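Local coordinates for protein GTP-sensing transcriptional pleiotropic repressor CodY (PDB 5N0L) that senses nutrients by binding isoleucine in its GAF domain and, as a GTP-sensing pleiotropic repressor, probably adjusts transcription to nutrient supply, at residues A[10-13]-A[14-18]; A[58-61]-A[62-65]; A[98-101]-A[102-106]. All coordinates share one frame; numbering follows the deposited sequence.

Interaction 1. Residues A[10-13]-A[14-18]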
loop_
_atom_site.group_PDB
_atom_site.type_symbol
_atom_site.label_atom_id
_atom_site.label_comp_id
_atom_site.label_asym_id
_atom_site.label_seq_id
_atom_site.Cartn_x
_atom_site.Cartn_y
_atom_site.Cartn_z
ATOM N N GLN A 10 -11.917 -31.013 3.775
ATOM C CA GLN A 10 -10.636 -31.322 3.055
ATOM C C GLN A 10 -10.487 -30.357 1.898
ATOM O O GLN A 10 -9.332 -29.937 1.591
ATOM C CB GLN A 10 -10.571 -32.701 2.502
ATOM C CG GLN A 10 -10.451 -33.790 3.602
ATOM C CD GLN A 10 -10.363 -35.212 3.016
ATOM O OE1 GLN A 10 -9.653 -35.450 2.001
ATOM N NE2 GLN A 10 -11.062 -36.169 3.627
ATOM N N LYS A 11 -11.589 -30.064 1.249
ATOM C CA LYS A 11 -11.565 -29.089 0.060
ATOM C C LYS A 11 -11.312 -27.679 0.529
ATOM O O LYS A 11 -10.468 -26.998 -0.059
ATOM C CB LYS A 11 -12.807 -29.168 -0.728
ATOM C CG LYS A 11 -12.934 -30.432 -1.517
ATOM C CD LYS A 11 -14.272 -30.484 -2.180
ATOM C CE LYS A 11 -14.408 -31.657 -3.190
ATOM N NZ LYS A 11 -15.670 -31.516 -3.918
ATOM N N THR A 12 -11.938 -27.232 1.609
ATOM C CA THR A 12 -11.647 -25.972 2.256
ATOM C C THR A 12 -10.179 -25.892 2.612
ATOM O O THR A 12 -9.530 -24.815 2.497
ATOM C CB THR A 12 -12.565 -25.827 3.499
ATOM O OG1 THR A 12 -13.907 -25.646 3.031
ATOM C CG2 THR A 12 -12.174 -24.675 4.271
ATOM N N ARG A 13 -9.615 -26.988 3.120
ATOM C CA ARG A 13 -8.210 -26.973 3.559
ATOM C C ARG A 13 -7.278 -26.774 2.310
ATOM O O ARG A 13 -6.237 -26.090 2.414
ATOM C CB ARG A 13 -7.877 -28.200 4.355
ATOM C CG ARG A 13 -8.248 -27.910 5.808
ATOM C CD ARG A 13 -8.364 -29.235 6.643
ATOM N NE ARG A 13 -8.572 -28.858 8.011
ATOM C CZ ARG A 13 -8.767 -29.766 9.001
ATOM N NH1 ARG A 13 -8.726 -31.068 8.733
ATOM N NH2 ARG A 13 -8.950 -29.350 10.262
ATOM N N LYS A 14 -7.639 -27.346 1.181
ATOM C CA LYS A 14 -6.897 -27.164 -0.090
ATOM C C LYS A 14 -6.975 -25.758 -0.526
ATOM O O LYS A 14 -5.901 -25.181 -0.854
ATOM C CB LYS A 14 -7.404 -28.067 -1.178
ATOM C CG LYS A 14 -6.899 -29.470 -1.091
ATOM C CD LYS A 14 -7.224 -30.353 -2.321
ATOM C CE LYS A 14 -7.357 -31.816 -1.865
ATOM N NZ LYS A 14 -7.124 -32.797 -2.944
ATOM N N ILE A 15 -8.155 -25.212 -0.592
ATOM C CA ILE A 15 -8.335 -23.808 -0.950
ATOM C C ILE A 15 -7.486 -22.919 -0.025
ATOM O O ILE A 15 -6.776 -22.018 -0.520
ATOM C CB ILE A 15 -9.792 -23.328 -0.931
ATOM C CG1 ILE A 15 -10.688 -24.068 -1.925
ATOM C CG2 ILE A 15 -9.940 -21.776 -1.087
ATOM C CD1 ILE A 15 -10.406 -23.885 -3.388
ATOM N N ASN A 16 -7.543 -23.148 1.305
ATOM C CA ASN A 16 -6.884 -22.293 2.249
ATOM C C ASN A 16 -5.374 -22.393 2.105
ATOM O O ASN A 16 -4.661 -21.383 2.316
ATOM C CB ASN A 16 -7.356 -22.569 3.717
ATOM C CG ASN A 16 -8.813 -22.125 3.958
ATOM O OD1 ASN A 16 -9.416 -21.333 3.176
ATOM N ND2 ASN A 16 -9.396 -22.601 5.100
ATOM N N LYS A 17 -4.877 -23.555 1.686
ATOM C CA LYS A 17 -3.406 -23.703 1.483
ATOM C C LYS A 17 -3.015 -22.800 0.330
ATOM O O LYS A 17 -1.956 -22.137 0.421
ATOM C CB LYS A 17 -2.965 -25.138 1.198
ATOM C CG LYS A 17 -2.874 -26.036 2.456
ATOM C CD LYS A 17 -2.618 -27.480 2.037
ATOM C CE LYS A 17 -3.315 -28.526 2.959
ATOM N NZ LYS A 17 -3.972 -29.696 2.276
ATOM N N THR A 18 -3.838 -22.769 -0.695
ATOM C CA THR A 18 -3.587 -21.860 -1.818
ATOM C C THR A 18 -3.615 -20.404 -1.387
ATOM O O THR A 18 -2.720 -19.606 -1.780
ATOM C CB THR A 18 -4.557 -22.130 -2.965
ATOM O OG1 THR A 18 -4.256 -23.408 -3.483
ATOM C CG2 THR A 18 -4.395 -21.061 -4.155
HETATM O O HOH W 1 -7.087 -31.064 2.054
#

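Interaction 2. Residues A[58-61]-A[62-65]. With ILE (isoleucine), chain G.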
loop_
_atom_site.group_PDB
_atom_site.type_symbol
_atom_site.label_atom_id
_atom_site.label_comp_id
_atom_site.label_asym_id
_atom_site.label_seq_id
_atom_site.Cartn_x
_atom_site.Cartn_y
_atom_site.Cartn_z
ATOM N N LEU A 58 3.726 -16.178 -26.385
ATOM C CA LEU A 58 4.308 -17.233 -27.296
ATOM C C LEU A 58 4.073 -16.907 -28.759
ATOM O O LEU A 58 2.980 -17.037 -29.267
ATOM C CB LEU A 58 3.731 -18.665 -26.973
ATOM C CG LEU A 58 4.107 -19.188 -25.581
ATOM C CD1 LEU A 58 3.267 -20.492 -25.348
ATOM C CD2 LEU A 58 5.632 -19.410 -25.383
ATOM N N ASN A 59 5.128 -16.431 -29.422
ATOM C CA ASN A 59 5.124 -16.307 -30.868
ATOM C C ASN A 59 5.199 -17.677 -31.559
ATOM O O ASN A 59 4.647 -17.846 -32.625
ATOM C CB ASN A 59 6.373 -15.426 -31.221
ATOM C CG ASN A 59 6.392 -15.065 -32.714
ATOM O OD1 ASN A 59 5.677 -14.158 -33.102
ATOM N ND2 ASN A 59 7.166 -15.796 -33.563
ATOM N N ASP A 60 5.897 -18.639 -30.929
ATOM C CA ASP A 60 6.113 -19.967 -31.424
ATOM C C ASP A 60 5.631 -20.953 -30.298
ATOM O O ASP A 60 6.386 -21.301 -29.437
ATOM C CB ASP A 60 7.537 -20.209 -31.749
ATOM C CG ASP A 60 8.027 -19.164 -32.839
ATOM O OD1 ASP A 60 7.738 -19.469 -33.995
ATOM O OD2 ASP A 60 8.545 -18.077 -32.453
ATOM N N VAL A 61 4.347 -21.263 -30.330
ATOM C CA VAL A 61 3.695 -22.030 -29.196
ATOM C C VAL A 61 4.356 -23.385 -28.895
ATOM O O VAL A 61 4.530 -23.768 -27.693
ATOM C CB VAL A 61 2.172 -22.147 -29.439
ATOM C CG1 VAL A 61 1.492 -23.111 -28.391
ATOM C CG2 VAL A 61 1.438 -20.803 -29.381
ATOM N N GLN A 62 4.835 -24.058 -29.935
ATOM C CA GLN A 62 5.440 -25.372 -29.796
ATOM C C GLN A 62 6.718 -25.389 -29.021
ATOM O O GLN A 62 7.150 -26.440 -28.570
ATOM C CB GLN A 62 5.598 -26.104 -31.142
ATOM C CG GLN A 62 4.266 -26.363 -31.867
ATOM C CD GLN A 62 3.443 -27.469 -31.198
ATOM O OE1 GLN A 62 2.348 -27.233 -30.623
ATOM N NE2 GLN A 62 3.972 -28.697 -31.260
ATOM N N ASP A 63 7.435 -24.250 -28.949
ATOM C CA ASP A 63 8.673 -24.153 -28.239
ATOM C C ASP A 63 8.607 -23.712 -26.796
ATOM O O ASP A 63 9.642 -23.506 -26.169
ATOM C CB ASP A 63 9.570 -23.017 -29.042
ATOM C CG ASP A 63 9.848 -23.405 -30.463
ATOM O OD1 ASP A 63 9.557 -24.541 -30.878
ATOM O OD2 ASP A 63 10.484 -22.517 -31.160
ATOM N N SER A 64 7.380 -23.682 -26.190
ATOM C CA SER A 64 7.251 -23.216 -24.804
ATOM C C SER A 64 8.004 -24.111 -23.864
ATOM O O SER A 64 7.926 -25.326 -24.008
ATOM C CB SER A 64 5.816 -23.177 -24.394
ATOM O OG SER A 64 5.815 -22.749 -23.061
ATOM N N SER A 65 8.732 -23.533 -22.947
ATOM C CA SER A 65 9.398 -24.305 -21.870
ATOM C C SER A 65 8.585 -24.276 -20.549
ATOM O O SER A 65 9.120 -24.612 -19.523
ATOM C CB SER A 65 10.816 -23.797 -21.594
ATOM O OG SER A 65 11.643 -24.186 -22.664
HETATM N N ILE G . 12.141 -23.184 -25.125
HETATM C CA ILE G . 12.248 -21.697 -25.031
HETATM C C ILE G . 11.723 -21.070 -26.298
HETATM O O ILE G . 12.151 -21.474 -27.377
HETATM C CB ILE G . 13.681 -21.293 -24.756
HETATM C CG1 ILE G . 14.084 -21.802 -23.364
HETATM C CG2 ILE G . 13.807 -19.807 -24.703
HETATM C CD1 ILE G . 13.545 -20.995 -22.197
HETATM O OXT ILE G . 10.829 -20.257 -26.191
#

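Interaction 3. Residues A[98-101]-A[102-106]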
loop_
_atom_site.group_PDB
_atom_site.type_symbol
_atom_site.label_atom_id
_atom_site.label_comp_id
_atom_site.label_asym_id
_atom_site.label_seq_id
_atom_site.Cartn_x
_atom_site.Cartn_y
_atom_site.Cartn_z
ATOM N N GLU A 98 24.568 -24.465 -30.113
ATOM C CA GLU A 98 24.839 -25.470 -29.014
ATOM C C GLU A 98 25.160 -24.859 -27.667
ATOM O O GLU A 98 24.873 -25.488 -26.596
ATOM C CB GLU A 98 25.905 -26.541 -29.349
ATOM C CG GLU A 98 25.422 -27.556 -30.383
ATOM C CD GLU A 98 25.959 -28.957 -30.166
ATOM O OE1 GLU A 98 26.841 -29.364 -30.947
ATOM O OE2 GLU A 98 25.480 -29.641 -29.218
ATOM N N LYS A 99 25.714 -23.646 -27.640
ATOM C CA LYS A 99 25.857 -22.999 -26.336
ATOM C C LYS A 99 24.510 -22.859 -25.559
ATOM O O LYS A 99 24.560 -22.723 -24.385
ATOM C CB LYS A 99 26.482 -21.638 -26.450
ATOM C CG LYS A 99 27.639 -21.360 -25.488
ATOM C CD LYS A 99 28.613 -20.346 -26.137
ATOM C CE LYS A 99 27.902 -19.039 -26.444
ATOM N NZ LYS A 99 27.702 -18.705 -27.900
ATOM N N ILE A 100 23.361 -22.784 -26.244
ATOM C CA ILE A 100 22.061 -22.672 -25.588
ATOM C C ILE A 100 21.979 -23.743 -24.501
ATOM O O ILE A 100 21.447 -23.485 -23.422
ATOM C CB ILE A 100 20.907 -22.846 -26.589
ATOM C CG1 ILE A 100 20.715 -21.581 -27.475
ATOM C CG2 ILE A 100 19.580 -22.986 -25.896
ATOM C CD1 ILE A 100 19.989 -21.912 -28.763
ATOM N N LEU A 101 22.493 -24.906 -24.796
ATOM C CA LEU A 101 22.370 -26.078 -23.904
ATOM C C LEU A 101 23.076 -25.993 -22.553
ATOM O O LEU A 101 22.715 -26.749 -21.629
ATOM C CB LEU A 101 22.790 -27.359 -24.631
ATOM C CG LEU A 101 22.013 -27.808 -25.866
ATOM C CD1 LEU A 101 22.696 -29.011 -26.481
ATOM C CD2 LEU A 101 20.554 -28.166 -25.581
ATOM N N GLU A 102 24.095 -25.139 -22.443
ATOM C CA GLU A 102 24.776 -24.925 -21.188
ATOM C C GLU A 102 23.781 -24.331 -20.152
ATOM O O GLU A 102 23.825 -24.696 -18.973
ATOM C CB GLU A 102 26.043 -24.048 -21.390
ATOM C CG GLU A 102 27.133 -24.745 -22.215
ATOM C CD GLU A 102 28.275 -23.805 -22.715
ATOM O OE1 GLU A 102 28.479 -22.693 -22.158
ATOM O OE2 GLU A 102 28.998 -24.174 -23.673
ATOM N N ILE A 103 22.854 -23.486 -20.618
ATOM C CA ILE A 103 21.827 -22.861 -19.778
ATOM C C ILE A 103 20.459 -23.566 -19.834
ATOM O O ILE A 103 19.773 -23.710 -18.760
ATOM C CB ILE A 103 21.619 -21.392 -20.220
ATOM C CG1 ILE A 103 22.953 -20.634 -19.997
ATOM C CG2 ILE A 103 20.519 -20.761 -19.382
ATOM C CD1 ILE A 103 23.191 -19.580 -21.028
ATOM N N PHE A 104 20.041 -23.991 -21.001
ATOM C CA PHE A 104 18.699 -24.543 -21.225
ATOM C C PHE A 104 18.904 -25.905 -21.836
ATOM O O PHE A 104 18.858 -26.080 -23.080
ATOM C CB PHE A 104 17.864 -23.635 -22.120
ATOM C CG PHE A 104 17.673 -22.283 -21.603
ATOM C CD1 PHE A 104 16.926 -22.003 -20.452
ATOM C CD2 PHE A 104 18.204 -21.173 -22.317
ATOM C CE1 PHE A 104 16.730 -20.745 -20.007
ATOM C CE2 PHE A 104 18.037 -19.882 -21.861
ATOM C CZ PHE A 104 17.294 -19.612 -20.715
ATOM N N PRO A 105 19.063 -26.954 -20.958
ATOM C CA PRO A 105 19.527 -28.211 -21.551
ATOM C C PRO A 105 18.585 -29.032 -22.385
ATOM O O PRO A 105 19.050 -29.998 -22.999
ATOM C CB PRO A 105 19.985 -29.021 -20.340
ATOM C CG PRO A 105 20.472 -28.048 -19.420
ATOM C CD PRO A 105 19.571 -26.856 -19.572
ATOM N N GLU A 106 17.302 -28.653 -22.428
ATOM C CA GLU A 106 16.302 -29.383 -23.147
ATOM C C GLU A 106 15.968 -28.773 -24.479
ATOM O O GLU A 106 14.870 -29.000 -25.051
ATOM C CB GLU A 106 14.983 -29.428 -22.303
ATOM C CG GLU A 106 15.112 -29.989 -20.907
ATOM C CD GLU A 106 15.850 -31.287 -20.946
ATOM O OE1 GLU A 106 15.370 -32.198 -21.678
ATOM O OE2 GLU A 106 16.930 -31.375 -20.302
#

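Interaction 1. Residues A[10-13]-A[14-18]
Residues 10-13 and 14-18 are consecutive turns of one alpha-helix, and the amides of Lys14, Ile15, Asn16 and Lys17 bond in order to the carbonyls of Gln10, Lys11, Thr12 and Arg13. The bond from Ile15 N to Lys11 O, 3.0 Å long, is almost straight, with 175° at the hydrogen.

Among the side chains, Thr12 and Asn16 form the clearest pair. They lie alongside each other and point the same way, with Thr12 CG2 3.6 Å from Asn16 ND2. The Asn16 side chain leans back toward its own backbone N (chi1 -69°), which brings its amide carbon CG to 3.1 Å from Thr12 O. That oxygen already takes the Asn16 backbone N-H at 2.9 Å; the ND2 group approaches it at a poor angle and makes no hydrogen bond to it. Thr12 OG1 instead turns back one helical turn to the carbonyl of Val8.

On another side, Lys17 bends in its outer half and runs past the Arg13 carbonyl, with CG 3.4 Å from Arg13 O. Its ammonium ends near a water that donates to Gln10 O at 2.6 Å; the link from that water to Lys17 NZ is weak and long, at 3.4 Å. Gln10 O therefore serves both the Lys14 amide and the water.

Two other subunits meet this helix. Tyr149 of the second subunit packs on Thr12 and Ile15, and Lys11 NZ bonds to Val39 O of that same subunit, while Arg13 makes a salt bridge to Glu148 of the third subunit. The chemistry is thus divided: backbone bonds keep the rod regular, water assists a carbonyl on one flank, and Lys11 and Arg13 spend their charged ends on two other subunits.

Interaction 2. Residues A[58-61]-A[62-65]
Asp60 and Val61 offer their carbonyls to the amides three residues on, which gives this loop a short 3-10-like turn. The two bonds, Asp63 N to Asp60 O and Ser64 N to Val61 O, are each 3.2 Å long, and both donors stand well above the carbonyl plane, as a tight turn imposes.

Polar and charged side chains flank it. Asn59 ND2 reaches Asp60 OD2 at 2.9 Å, running in its own amide plane but meeting the carboxylate from above. Asp60 CB lies 3.8 Å from Asp63 OD2, an oxygen held by a salt bridge to Lys113 and a hydrogen bond from Tyr135. The Ser64 hydroxyl, set anti to its backbone N (chi1 179°), is engaged by Val66 N.

Apolar contact is modest. Both methyls of Leu58 rest against Ser64 CB from one side, CD1 at 3.8 Å and CD2 at 3.9 Å.

Just beyond the turn lie the ligand contacts. The amino group of isoleucine donates to Asp63 O and to Ser65 OG, both at 2.7 Å, so a backbone carbonyl and a hydroxyl grip the same nitrogen. Together with Asn43, Tyr45, Glu107 and Lys113, this loop builds the amino-acid pocket of the CodY GAF domain.

Interaction 3. Residues A[98-101]-A[102-106]
Phe104 closes back on Ile100 through both backbone and side chain. Its amide donates to Ile100 O at 2.8 Å in the carbonyl plane, while Ile103 N reaches the same oxygen at 3.1 Å from above that plane, so one carbonyl holds two donors.

From there the phenylalanine can be followed outward. CB passes 3.8 Å from Ile100 O and lies 4.2 Å from Ile100 CG2, where the two side chains slant across each other. Because CG lies beside the backbone N (chi1 -59°), which is itself bonded to Ile100 O, ring atom CD2 stays 4.1 Å from that oxygen. Farther out, one face of the ring is covered by its neighbour Ile103, whose CG2 sits 3.5 Å above the plane and over the ring centre. The ring also touches the bound isoleucine.

Pro105 has no amide hydrogen to give to Leu101 O, four residues back; the oxygen instead meets Pro105 CG at 3.4 Å and takes a CA-H contact from Pro105. Nearer the surface, both carboxylate oxygens of Glu102 lie beside Lys99 CG, OE2 at 3.6 Å.

The turn is wedged between several elements: Ile100, Ile103 and Phe104 pack on Leu95 of strand 92-95, Phe104 also reaches Thr115 and Val117 of strand 114-122, and Tyr81 of helix 79-85 meets the Phe104 ring edge-to-face.

The three contacts follow one another along the chain without nesting or crossing, and each closes no more than a turn or two of backbone. Interaction 1 lies on helix 7-22, which packs against two other subunits, with its centre about 27 Å from that of the chain. Interaction 2 shapes the loop leaving strand 53-57, outermost on one side of this chain's sheet, before the short strand 67-68. Interaction 3 folds the link between strands 92-95 and 114-122. The last two are about 6 Å apart at their nearest atoms and do not touch, yet both border the bound isoleucine: 58-65 takes two hydrogen bonds from its amino group, and 98-106 adds an aromatic wall.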